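Ras-related protein Rab-21 (Homo sapiens, PDB 1Z08) belongs to the Rab branch of the Ras family of small guanine-nucleotide-binding proteins and holds phosphoaminophosphonic acid-guanylate ester and a magnesium ion in a P-loop fold. Local coordinates at residues A[9-14]-A[20-25]; A[25-30]-A[57-62]; A[81-86]-A[157-162]; A[133-138]-A[145-150]. The protein carries 1 engineered substitution. All coordinates share one frame; numbering follows the deposited sequence.

Contact 1 of 4, residues A[9-14]-A[20-25]; sequences VVLLGE and TSLVLR. With MG (magnesium ion), chain E; GNP (phosphoaminophosphonic acid-guanylate ester), chain F.
Leu11 and Val23 meet through aliphatic branches, and no flat group lies between the two segments. The flat group nearby is the guanine of the phosphoaminophosphonic acid-guanylate ester, where Ser21 OG comes within 3.4 Å of ligand atom C8. The arrangement is the P-loop (Walker A) strand-loop-helix unit of the Ras family. Strand 5-12 runs into the loop, and helix 19-28 leaves it beside the phosphates. The apolar core is small and buried. Val23 CG2 sits 3.8 Å from Leu11 CD2 and also reaches Leu11 CD1, so one methyl faces both branches of the leucine. It is placed there because it stands anti to the carbonyl carbon, while CG1 takes the position anti to the backbone N (chi1 -176°). Leu22 lies alongside, with CB 4.2 Å from Leu11 CD2.

The polar end of the helix serves the ligand. The backbone amide of Thr20 donates to O2B almost straight (165°). Ser21 grips O1A twice, through its backbone N and through OG, the latter at 2.8 Å. The magnesium ion has two ligand oxygens, two waters, Thr20 and Thr38 around it. Asp61 OD2 is hydrogen-bonded to Thr20 OG1 and probably helps to position it. That hydroxyl oxygen, Thr20 OG1, binds the magnesium ion at 2.0 Å.

Contact 2 of 4, residues A[25-30]-A[57-62]; sequences RYCENK and LAIWDT
Tyr26 and Ile59 form the tight part of this contact, which joins the end of helix 19-28 to strand 54-61 of the central sheet. The CD1 methyl of Ile59 comes to the edge of the Tyr26 ring, near the ring plane. It lies 4.0 Å from Tyr26 CD2 and 4.1 Å from Tyr26 CE2. The two side chains cross at about a right angle. The tyrosine ring reaches this place because CG is anti to the backbone N (chi1 -170°). Cys27 approaches the same methyl more loosely, with SG 4.4 Å from Ile59 CD1. Both Tyr26 and Ile59 are buried, and no hydrogen bond links the segments.

The other side of the segment 25-30 is different. Glu28, Asn29 and Lys30 are exposed, and the helix ends there. Asn29 leaves helical geometry with a positive phi of 50°. Its side chain turns back to the helix, and Arg25 NH1 donates to Asn29 OD1 at 3.1 Å. The donor stands well above the carbonyl plane, so the bond misses the lone-pair directions. Arg25 NE bonds to Ala150 O, so the guanidinium is held from more than one direction.

Around the apolar patch, Tyr26 stacks on Phe160 of helix 156-168 and makes a cation-pi contact with Lys46 of strand 42-49. Val23 of helix 19-28 also touches Ile59. The contact therefore lies where two helices cover the sheet beside strand 42-49, one of the two outermost strands of the sheet within this chain.

Contact 3 of 4, residues A[81-86]-A[157-162]; sequences GAILVY and EELFLD
This is a buried, wholly apolar helix-on-sheet contact near the centre of the chain. It joins Ile83 of strand 81-87 to Leu159 and Phe160 of helix 156-168, the last helix of the Ras-like fold. Ile83 serves both partners with different branches. Its longer arm ends at the Phe160 ring, with CD1 3.6 Å from CE1 and 3.8 Å from CZ of that ring. The methyl approaches the ring obliquely, and the two side chains cross at about a right angle. Its short branch turns to the leucine, and Ile83 CG2 lies 4.2 Å from Leu159 CD2. The split follows from the first torsion (chi1 -59°), which sets CG1 anti to the carbonyl carbon and CG2 anti to the backbone N. Phe160 bends its ring tip in toward the strand, although its CB bond does not aim there.

Val9 and Leu11 of strand 5-12 pack beside Ile83. On strand 113-119, Val117 touches both Ile83 and Leu159. One isoleucine thus sits among residues of two neighbouring strands and the helix. With no polar group at the interface, the contact probably gains its strength from burying apolar surface.

Contact 4 of 4, residues A[133-138]-A[145-150]; sequences EAESYA and HYHTSA. With GNP (phosphoaminophosphonic acid-guanylate ester), chain F.
The contact belongs to the beta-alpha-beta unit made by strand 113-119, helix 131-140 and strand 144-148. The strand then runs into the SAK motif of Ras-family proteins, which lies at the guanine. The helix and strand segments run roughly antiparallel, at 142°, with axes 8.7 Å apart. His145 makes the main contact with the helix. Its ring lies obliquely against the methyl of Ala134 and the CG of Glu135, and Glu135 CG is 4.0 Å from His145 CG. One face of the imidazole has the backbone N of Glu135 over it, near the rim. One turn along the helix from Ala134, Ala138 CB meets His145 CB at 3.8 Å. The imidazole reaches the helix because its CG is anti to the backbone N (chi1 -173°).

The outer side of the contact is polar. Glu135 extends beyond CG and brings OE2 near the His147 ring. Glu135 OE2 and His147 NE2 remain 3.8 Å apart and share a water. The water donates to Glu135 OE2 at 2.6 Å and has a weak bond of 3.3 Å to His147 NE2.

At the far end, the amide N of Ala150 makes a weak hydrogen bond to ligand O6 at 2.8 Å. Ser149 OG is bonded to Asp122, which also binds the phosphoaminophosphonic acid-guanylate ester.

Strand 144-148 is an outermost strand of the sheet within this chain, next to strand 113-119. Ala138 and Tyr137 touch Ile116 of that neighbour, and Ala134 and Tyr137 also pack on helix 91-108.

How the contacts relate
From the N terminus, contact 1 closes the short P-loop between strand 5-12 and helix 19-28. Contact 2 follows in series and shares Arg25. It closes a longer loop that contains strand 42-49, and brings the same helix onto strand 54-61. Contact 3 spans the most sequence and sets helix 156-168 against strand 81-87. Contact 4 is nested within that span and fastens helix 131-140 to strand 144-148. All four reach one sheet. Contacts 1 and 3 adjoin through the paired strands 5-12 and 81-87. Asp162 OD1 and Tyr146 OH join contacts 3 and 4. Contacts 1 and 4 both touch the phosphoaminophosphonic acid-guanylate ester, contact 1 mainly at the phosphates, contact 4 at the guanine.

Contact 1 of 4, residues A[9-14]-A[20-25]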
# COMPACT_ATOMS: atom_id res chain seq x y z
N VAL A 9 -2.65 -4.91 7.98
CA VAL A 9 -1.99 -4.29 6.84
C VAL A 9 -1.73 -2.81 7.15
O VAL A 9 -2.62 -2.11 7.64
CB VAL A 9 -2.84 -4.46 5.55
CG1 VAL A 9 -2.26 -3.66 4.39
CG2 VAL A 9 -2.94 -5.94 5.17
N VAL A 10 -0.51 -2.34 6.89
CA VAL A 10 -0.15 -0.95 7.13
C VAL A 10 0.20 -0.25 5.82
O VAL A 10 0.89 -0.81 4.97
CB VAL A 10 1.02 -0.84 8.17
CG1 VAL A 10 2.28 -1.55 7.69
CG2 VAL A 10 1.31 0.61 8.53
N LEU A 11 -0.30 0.97 5.65
CA LEU A 11 0.08 1.81 4.52
C LEU A 11 1.16 2.80 4.95
O LEU A 11 1.03 3.48 5.98
CB LEU A 11 -1.13 2.54 3.93
CG LEU A 11 -1.99 1.73 2.95
CD1 LEU A 11 -3.00 0.85 3.68
CD2 LEU A 11 -2.70 2.65 1.97
N LEU A 12 2.23 2.86 4.17
CA LEU A 12 3.34 3.77 4.45
C LEU A 12 3.68 4.56 3.20
O LEU A 12 3.44 4.10 2.08
CB LEU A 12 4.56 2.99 4.96
CG LEU A 12 4.34 2.18 6.25
CD1 LEU A 12 5.37 1.06 6.40
CD2 LEU A 12 4.33 3.08 7.49
N GLY A 13 4.22 5.76 3.39
CA GLY A 13 4.63 6.61 2.28
C GLY A 13 4.55 8.09 2.59
O GLY A 13 3.93 8.50 3.57
N GLU A 14 5.18 8.90 1.74
CA GLU A 14 5.26 10.35 1.91
C GLU A 14 3.90 11.05 1.88
O GLU A 14 2.89 10.46 1.49
CB GLU A 14 6.20 10.95 0.86
CG GLU A 14 7.63 10.45 0.95
CD GLU A 14 8.32 10.86 2.25
OE1 GLU A 14 8.60 12.06 2.43
OE2 GLU A 14 8.58 9.97 3.09
N THR A 20 -4.39 7.64 2.30
CA THR A 20 -5.78 7.75 2.75
C THR A 20 -6.74 7.57 1.59
O THR A 20 -7.76 6.88 1.72
CB THR A 20 -6.04 9.09 3.47
OG1 THR A 20 -5.10 9.25 4.55
CG2 THR A 20 -7.46 9.14 4.04
N SER A 21 -6.40 8.17 0.44
CA SER A 21 -7.22 8.04 -0.76
C SER A 21 -7.41 6.59 -1.20
O SER A 21 -8.49 6.21 -1.65
CB SER A 21 -6.65 8.88 -1.91
OG SER A 21 -6.74 10.27 -1.61
N LEU A 22 -6.36 5.78 -1.06
CA LEU A 22 -6.46 4.35 -1.39
C LEU A 22 -7.45 3.65 -0.46
O LEU A 22 -8.32 2.91 -0.93
CB LEU A 22 -5.09 3.67 -1.35
CG LEU A 22 -4.13 3.97 -2.51
CD1 LEU A 22 -2.73 3.47 -2.19
CD2 LEU A 22 -4.61 3.39 -3.82
N VAL A 23 -7.33 3.91 0.84
CA VAL A 23 -8.18 3.27 1.84
C VAL A 23 -9.63 3.75 1.71
O VAL A 23 -10.57 2.94 1.69
CB VAL A 23 -7.67 3.52 3.28
CG1 VAL A 23 -8.53 2.76 4.30
CG2 VAL A 23 -6.21 3.09 3.42
N LEU A 24 -9.82 5.07 1.59
CA LEU A 24 -11.16 5.65 1.46
C LEU A 24 -11.89 5.10 0.23
O LEU A 24 -13.07 4.74 0.32
CB LEU A 24 -11.10 7.18 1.43
CG LEU A 24 -12.42 7.96 1.26
CD1 LEU A 24 -13.36 7.76 2.45
CD2 LEU A 24 -12.13 9.44 1.04
N ARG A 25 -11.20 5.04 -0.91
CA ARG A 25 -11.79 4.48 -2.12
C ARG A 25 -12.17 3.01 -1.93
O ARG A 25 -13.26 2.60 -2.32
CB ARG A 25 -10.85 4.64 -3.33
CG ARG A 25 -11.35 3.99 -4.62
CD ARG A 25 -12.62 4.66 -5.15
NE ARG A 25 -12.33 5.86 -5.93
CZ ARG A 25 -13.25 6.71 -6.37
NH1 ARG A 25 -14.54 6.50 -6.10
NH2 ARG A 25 -12.89 7.78 -7.07
MG MG E . -3.59 10.56 4.70
PG GNP F . -0.94 12.24 4.41
O1G GNP F . -0.43 13.64 4.68
O2G GNP F . -2.26 11.91 5.06
O3G GNP F . 0.21 11.36 4.79
N3B GNP F . -1.17 12.08 2.83
PB GNP F . -1.84 10.86 2.04
O1B GNP F . -0.81 9.91 1.56
O2B GNP F . -2.93 10.30 2.87
O3A GNP F . -2.46 11.43 0.75
PA GNP F . -3.93 11.77 0.44
O1A GNP F . -4.70 10.53 0.24
O2A GNP F . -4.49 12.76 1.40
O5' GNP F . -3.87 12.47 -0.97
C5' GNP F . -2.96 13.55 -1.19
C4' GNP F . -3.30 14.24 -2.50
O4' GNP F . -3.12 13.33 -3.61
C3' GNP F . -4.74 14.75 -2.61
O3' GNP F . -4.72 15.98 -3.31
C2' GNP F . -5.43 13.63 -3.38
O2' GNP F . -6.59 14.03 -4.07
C1' GNP F . -4.32 13.23 -4.35
N9 GNP F . -4.47 11.87 -4.87
C8 GNP F . -4.54 10.70 -4.15
N7 GNP F . -4.68 9.64 -4.90
C5 GNP F . -4.70 10.14 -6.19
C6 GNP F . -4.82 9.47 -7.44
O6 GNP F . -4.94 8.26 -7.65
N1 GNP F . -4.79 10.36 -8.53
C2 GNP F . -4.66 11.72 -8.41
N2 GNP F . -4.65 12.42 -9.56
N3 GNP F . -4.54 12.36 -7.26
C4 GNP F . -4.57 11.51 -6.19
O HOH W 1 -2.39 9.02 5.44
O HOH W 2 -4.84 12.02 4.01

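Contact 2 of 4, residues A[25-30]-A[57-62]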
# COMPACT_ATOMS: atom_id res chain seq x y z
N ARG A 25 -11.20 5.04 -0.91
CA ARG A 25 -11.79 4.48 -2.12
C ARG A 25 -12.17 3.01 -1.93
O ARG A 25 -13.26 2.60 -2.32
CB ARG A 25 -10.85 4.64 -3.33
CG ARG A 25 -11.35 3.99 -4.62
CD ARG A 25 -12.62 4.66 -5.15
NE ARG A 25 -12.33 5.86 -5.93
CZ ARG A 25 -13.25 6.71 -6.37
NH1 ARG A 25 -14.54 6.50 -6.10
NH2 ARG A 25 -12.89 7.78 -7.07
N TYR A 26 -11.28 2.24 -1.32
CA TYR A 26 -11.51 0.81 -1.10
C TYR A 26 -12.65 0.54 -0.10
O TYR A 26 -13.45 -0.38 -0.31
CB TYR A 26 -10.22 0.13 -0.63
CG TYR A 26 -10.27 -1.39 -0.59
CD1 TYR A 26 -10.64 -2.13 -1.72
CD2 TYR A 26 -9.92 -2.09 0.56
CE1 TYR A 26 -10.68 -3.53 -1.68
CE2 TYR A 26 -9.95 -3.48 0.61
CZ TYR A 26 -10.33 -4.19 -0.52
OH TYR A 26 -10.36 -5.57 -0.47
N CYS A 27 -12.73 1.34 0.96
CA CYS A 27 -13.67 1.10 2.05
C CYS A 27 -15.03 1.79 1.87
O CYS A 27 -16.06 1.24 2.27
CB CYS A 27 -13.06 1.51 3.39
SG CYS A 27 -11.68 0.50 3.93
N GLU A 28 -15.03 2.98 1.29
CA GLU A 28 -16.26 3.79 1.18
C GLU A 28 -16.62 4.19 -0.25
O GLU A 28 -17.65 4.83 -0.47
CB GLU A 28 -16.16 5.04 2.06
CG GLU A 28 -15.97 4.77 3.56
CD GLU A 28 -17.16 4.10 4.22
OE1 GLU A 28 -18.31 4.27 3.74
OE2 GLU A 28 -16.96 3.40 5.23
N ASN A 29 -15.77 3.81 -1.20
CA ASN A 29 -15.91 4.22 -2.61
C ASN A 29 -16.10 5.74 -2.77
O ASN A 29 -16.99 6.20 -3.49
CB ASN A 29 -17.02 3.43 -3.32
CG ASN A 29 -17.03 3.64 -4.82
OD1 ASN A 29 -15.98 3.81 -5.45
ND2 ASN A 29 -18.22 3.63 -5.41
N LYS A 30 -15.26 6.50 -2.08
CA LYS A 30 -15.26 7.96 -2.18
C LYS A 30 -13.85 8.45 -2.46
O LYS A 30 -12.87 7.76 -2.15
CB LYS A 30 -15.83 8.60 -0.91
CG LYS A 30 -17.29 8.25 -0.61
CD LYS A 30 -17.83 9.09 0.55
CE LYS A 30 -19.32 8.84 0.79
NZ LYS A 30 -19.57 7.60 1.57
N LEU A 57 -9.60 -7.79 7.34
CA LEU A 57 -8.44 -6.91 7.24
C LEU A 57 -8.51 -5.75 8.21
O LEU A 57 -9.52 -5.05 8.28
CB LEU A 57 -8.30 -6.38 5.81
CG LEU A 57 -7.10 -6.79 4.94
CD1 LEU A 57 -6.78 -8.27 5.04
CD2 LEU A 57 -7.36 -6.37 3.50
N ALA A 58 -7.44 -5.56 8.97
CA ALA A 58 -7.24 -4.36 9.76
C ALA A 58 -6.30 -3.46 8.96
O ALA A 58 -5.09 -3.70 8.93
CB ALA A 58 -6.64 -4.69 11.12
N ILE A 59 -6.87 -2.46 8.31
CA ILE A 59 -6.13 -1.60 7.40
C ILE A 59 -5.71 -0.32 8.13
O ILE A 59 -6.55 0.54 8.42
CB ILE A 59 -6.94 -1.26 6.12
CG1 ILE A 59 -7.34 -2.54 5.38
CG2 ILE A 59 -6.14 -0.32 5.21
CD1 ILE A 59 -8.34 -2.33 4.25
N TRP A 60 -4.41 -0.21 8.40
CA TRP A 60 -3.85 0.92 9.12
C TRP A 60 -3.38 2.02 8.19
O TRP A 60 -2.64 1.76 7.23
CB TRP A 60 -2.68 0.47 10.00
CG TRP A 60 -3.11 -0.18 11.27
CD1 TRP A 60 -3.52 -1.47 11.43
CD2 TRP A 60 -3.17 0.43 12.56
NE1 TRP A 60 -3.84 -1.71 12.74
CE2 TRP A 60 -3.63 -0.56 13.46
CE3 TRP A 60 -2.90 1.71 13.05
CZ2 TRP A 60 -3.82 -0.30 14.83
CZ3 TRP A 60 -3.08 1.97 14.40
CH2 TRP A 60 -3.54 0.96 15.28
N ASP A 61 -3.82 3.25 8.48
CA ASP A 61 -3.38 4.46 7.79
C ASP A 61 -2.40 5.20 8.71
O ASP A 61 -2.52 5.11 9.93
CB ASP A 61 -4.58 5.35 7.48
CG ASP A 61 -4.31 6.36 6.38
OD1 ASP A 61 -3.18 6.42 5.84
OD2 ASP A 61 -5.26 7.11 6.04
N THR A 62 -1.44 5.91 8.12
CA THR A 62 -0.41 6.63 8.89
C THR A 62 -0.26 8.08 8.46
O THR A 62 -0.67 8.46 7.37
CB THR A 62 0.98 5.95 8.77
OG1 THR A 62 1.31 5.75 7.38
CG2 THR A 62 1.03 4.62 9.50

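Contact 3 of 4, residues A[81-86]-A[157-162]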
# COMPACT_ATOMS: atom_id res chain seq x y z
N GLY A 81 1.13 -7.59 6.34
CA GLY A 81 1.38 -6.99 5.04
C GLY A 81 1.67 -5.51 5.16
O GLY A 81 1.21 -4.85 6.10
N ALA A 82 2.45 -4.98 4.23
CA ALA A 82 2.73 -3.56 4.18
C ALA A 82 2.57 -3.06 2.76
O ALA A 82 3.03 -3.69 1.81
CB ALA A 82 4.13 -3.27 4.70
N ILE A 83 1.90 -1.92 2.62
CA ILE A 83 1.65 -1.30 1.33
C ILE A 83 2.45 0.00 1.28
O ILE A 83 2.09 0.99 1.92
CB ILE A 83 0.15 -1.03 1.09
CG1 ILE A 83 -0.65 -2.35 1.16
CG2 ILE A 83 -0.07 -0.34 -0.25
CD1 ILE A 83 -2.15 -2.17 1.04
N LEU A 84 3.55 -0.03 0.54
CA LEU A 84 4.43 1.12 0.44
C LEU A 84 4.07 1.92 -0.80
O LEU A 84 4.31 1.49 -1.93
CB LEU A 84 5.90 0.69 0.42
CG LEU A 84 6.38 -0.26 1.53
CD1 LEU A 84 7.87 -0.48 1.40
CD2 LEU A 84 6.06 0.25 2.92
N VAL A 85 3.46 3.08 -0.56
CA VAL A 85 2.84 3.86 -1.62
C VAL A 85 3.75 5.01 -2.05
O VAL A 85 4.30 5.72 -1.22
CB VAL A 85 1.46 4.44 -1.17
CG1 VAL A 85 0.73 5.09 -2.34
CG2 VAL A 85 0.60 3.34 -0.55
N TYR A 86 3.91 5.17 -3.36
CA TYR A 86 4.54 6.35 -3.91
C TYR A 86 3.67 6.98 -5.00
O TYR A 86 2.71 6.37 -5.48
CB TYR A 86 5.95 6.04 -4.43
CG TYR A 86 6.00 5.17 -5.66
CD1 TYR A 86 6.07 5.73 -6.93
CD2 TYR A 86 5.99 3.78 -5.55
CE1 TYR A 86 6.11 4.94 -8.07
CE2 TYR A 86 6.03 2.97 -6.68
CZ TYR A 86 6.10 3.56 -7.94
OH TYR A 86 6.14 2.78 -9.06
N GLU A 157 -8.90 -2.85 -5.96
CA GLU A 157 -9.51 -4.15 -5.68
C GLU A 157 -8.48 -5.25 -5.86
O GLU A 157 -8.35 -6.13 -5.01
CB GLU A 157 -10.71 -4.39 -6.60
CG GLU A 157 -11.88 -3.43 -6.39
CD GLU A 157 -12.53 -3.56 -5.02
OE1 GLU A 157 -12.65 -4.69 -4.50
OE2 GLU A 157 -12.93 -2.52 -4.46
N GLU A 158 -7.75 -5.17 -6.97
CA GLU A 158 -6.71 -6.13 -7.34
C GLU A 158 -5.56 -6.15 -6.33
O GLU A 158 -5.07 -7.23 -5.97
CB GLU A 158 -6.19 -5.81 -8.74
CG GLU A 158 -7.23 -5.96 -9.87
CD GLU A 158 -8.05 -4.70 -10.16
OE1 GLU A 158 -8.30 -3.89 -9.24
OE2 GLU A 158 -8.45 -4.52 -11.33
N LEU A 159 -5.15 -4.97 -5.86
CA LEU A 159 -4.07 -4.84 -4.87
C LEU A 159 -4.40 -5.57 -3.57
O LEU A 159 -3.62 -6.40 -3.10
CB LEU A 159 -3.76 -3.36 -4.58
CG LEU A 159 -2.97 -3.00 -3.32
CD1 LEU A 159 -1.53 -3.51 -3.36
CD2 LEU A 159 -2.99 -1.49 -3.08
N PHE A 160 -5.55 -5.26 -2.98
CA PHE A 160 -5.94 -5.85 -1.70
C PHE A 160 -6.26 -7.33 -1.82
O PHE A 160 -5.93 -8.11 -0.93
CB PHE A 160 -7.09 -5.07 -1.07
CG PHE A 160 -6.67 -3.78 -0.43
CD1 PHE A 160 -6.10 -3.76 0.84
CD2 PHE A 160 -6.84 -2.57 -1.10
CE1 PHE A 160 -5.70 -2.57 1.43
CE2 PHE A 160 -6.45 -1.36 -0.52
CZ PHE A 160 -5.88 -1.36 0.75
N LEU A 161 -6.88 -7.72 -2.93
CA LEU A 161 -7.17 -9.14 -3.20
C LEU A 161 -5.88 -9.95 -3.30
O LEU A 161 -5.77 -11.01 -2.69
CB LEU A 161 -8.03 -9.31 -4.46
CG LEU A 161 -8.34 -10.74 -4.93
CD1 LEU A 161 -9.22 -11.48 -3.93
CD2 LEU A 161 -8.99 -10.74 -6.31
N ASP A 162 -4.92 -9.44 -4.07
CA ASP A 162 -3.64 -10.12 -4.25
C ASP A 162 -2.84 -10.19 -2.96
O ASP A 162 -2.24 -11.22 -2.65
CB ASP A 162 -2.81 -9.46 -5.36
CG ASP A 162 -1.71 -10.38 -5.88
OD1 ASP A 162 -0.53 -9.98 -5.82
OD2 ASP A 162 -2.04 -11.49 -6.35

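Contact 4 of 4, residues A[133-138]-A[145-150]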
# COMPACT_ATOMS: atom_id res chain seq x y z
N GLU A 133 12.46 0.66 -13.24
CA GLU A 133 13.23 0.76 -12.00
C GLU A 133 12.41 0.30 -10.79
O GLU A 133 12.91 -0.45 -9.95
CB GLU A 133 13.74 2.19 -11.77
CG GLU A 133 14.57 2.35 -10.50
CD GLU A 133 15.03 3.78 -10.24
OE1 GLU A 133 14.68 4.68 -11.03
OE2 GLU A 133 15.74 4.00 -9.24
N ALA A 134 11.16 0.76 -10.72
CA ALA A 134 10.27 0.42 -9.60
C ALA A 134 9.97 -1.08 -9.53
O ALA A 134 10.03 -1.68 -8.46
CB ALA A 134 8.97 1.22 -9.69
N GLU A 135 9.65 -1.67 -10.68
CA GLU A 135 9.35 -3.10 -10.77
C GLU A 135 10.58 -3.93 -10.46
O GLU A 135 10.50 -4.90 -9.69
CB GLU A 135 8.79 -3.46 -12.15
CG GLU A 135 7.38 -2.96 -12.39
CD GLU A 135 6.79 -3.46 -13.69
OE1 GLU A 135 7.53 -4.07 -14.50
OE2 GLU A 135 5.59 -3.23 -13.91
N SER A 136 11.71 -3.55 -11.05
CA SER A 136 13.00 -4.20 -10.79
C SER A 136 13.34 -4.16 -9.30
O SER A 136 13.71 -5.18 -8.71
CB SER A 136 14.12 -3.55 -11.60
OG SER A 136 15.39 -4.07 -11.23
N TYR A 137 13.21 -2.98 -8.69
CA TYR A 137 13.48 -2.84 -7.26
C TYR A 137 12.57 -3.75 -6.44
O TYR A 137 13.04 -4.47 -5.56
CB TYR A 137 13.36 -1.38 -6.79
CG TYR A 137 13.52 -1.28 -5.29
CD1 TYR A 137 14.76 -1.44 -4.69
CD2 TYR A 137 12.41 -1.05 -4.47
CE1 TYR A 137 14.90 -1.36 -3.30
CE2 TYR A 137 12.54 -0.98 -3.09
CZ TYR A 137 13.79 -1.13 -2.52
OH TYR A 137 13.93 -1.06 -1.15
N ALA A 138 11.27 -3.71 -6.74
CA ALA A 138 10.29 -4.56 -6.07
C ALA A 138 10.70 -6.03 -6.10
O ALA A 138 10.74 -6.69 -5.06
CB ALA A 138 8.90 -4.37 -6.68
N HIS A 145 5.02 -5.41 -7.20
CA HIS A 145 4.71 -4.05 -7.60
C HIS A 145 3.29 -3.97 -8.16
O HIS A 145 2.83 -4.89 -8.84
CB HIS A 145 5.73 -3.52 -8.62
CG HIS A 145 5.55 -2.08 -8.95
ND1 HIS A 145 6.20 -1.07 -8.26
CD2 HIS A 145 4.78 -1.47 -9.88
CE1 HIS A 145 5.83 0.10 -8.76
NE2 HIS A 145 4.98 -0.11 -9.74
N TYR A 146 2.61 -2.87 -7.85
CA TYR A 146 1.22 -2.65 -8.27
C TYR A 146 1.04 -1.21 -8.75
O TYR A 146 1.64 -0.28 -8.20
CB TYR A 146 0.26 -2.89 -7.11
CG TYR A 146 0.34 -4.26 -6.45
CD1 TYR A 146 1.27 -4.51 -5.45
CD2 TYR A 146 -0.53 -5.28 -6.82
CE1 TYR A 146 1.35 -5.75 -4.83
CE2 TYR A 146 -0.46 -6.54 -6.21
CZ TYR A 146 0.48 -6.76 -5.22
OH TYR A 146 0.57 -7.99 -4.59
N HIS A 147 0.19 -1.04 -9.76
CA HIS A 147 -0.20 0.29 -10.25
C HIS A 147 -1.62 0.60 -9.80
O HIS A 147 -2.52 -0.22 -9.98
CB HIS A 147 -0.13 0.36 -11.77
CG HIS A 147 1.25 0.18 -12.34
ND1 HIS A 147 2.25 1.12 -12.16
CD2 HIS A 147 1.78 -0.80 -13.10
CE1 HIS A 147 3.34 0.71 -12.79
NE2 HIS A 147 3.09 -0.45 -13.36
N THR A 148 -1.83 1.79 -9.23
CA THR A 148 -3.17 2.20 -8.78
C THR A 148 -3.52 3.63 -9.16
O THR A 148 -2.65 4.46 -9.40
CB THR A 148 -3.34 2.09 -7.25
OG1 THR A 148 -2.38 2.94 -6.60
CG2 THR A 148 -3.19 0.65 -6.76
N SER A 149 -4.83 3.89 -9.21
CA SER A 149 -5.37 5.25 -9.20
C SER A 149 -6.56 5.26 -8.24
O SER A 149 -7.61 4.67 -8.53
CB SER A 149 -5.82 5.70 -10.59
OG SER A 149 -6.49 6.95 -10.53
N ALA A 150 -6.39 5.93 -7.11
CA ALA A 150 -7.49 6.14 -6.17
C ALA A 150 -8.57 7.02 -6.79
O ALA A 150 -9.76 6.82 -6.54
CB ALA A 150 -6.97 6.74 -4.87
PG GNP F . -0.94 12.24 4.41
O1G GNP F . -0.43 13.64 4.68
O2G GNP F . -2.26 11.91 5.06
O3G GNP F . 0.21 11.36 4.79
N3B GNP F . -1.17 12.08 2.83
PB GNP F . -1.84 10.86 2.04
O1B GNP F . -0.81 9.91 1.56
O2B GNP F . -2.93 10.30 2.87
O3A GNP F . -2.46 11.43 0.75
PA GNP F . -3.93 11.77 0.44
O1A GNP F . -4.70 10.53 0.24
O2A GNP F . -4.49 12.76 1.40
O5' GNP F . -3.87 12.47 -0.97
C5' GNP F . -2.96 13.55 -1.19
C4' GNP F . -3.30 14.24 -2.50
O4' GNP F . -3.12 13.33 -3.61
C3' GNP F . -4.74 14.75 -2.61
O3' GNP F . -4.72 15.98 -3.31
C2' GNP F . -5.43 13.63 -3.38
O2' GNP F . -6.59 14.03 -4.07
C1' GNP F . -4.32 13.23 -4.35
N9 GNP F . -4.47 11.87 -4.87
C8 GNP F . -4.54 10.70 -4.15
N7 GNP F . -4.68 9.64 -4.90
C5 GNP F . -4.70 10.14 -6.19
C6 GNP F . -4.82 9.47 -7.44
O6 GNP F . -4.94 8.26 -7.65
N1 GNP F . -4.79 10.36 -8.53
C2 GNP F . -4.66 11.72 -8.41
N2 GNP F . -4.65 12.42 -9.56
N3 GNP F . -4.54 12.36 -7.26
C4 GNP F . -4.57 11.51 -6.19
O HOH W 3 4.07 -2.49 -15.82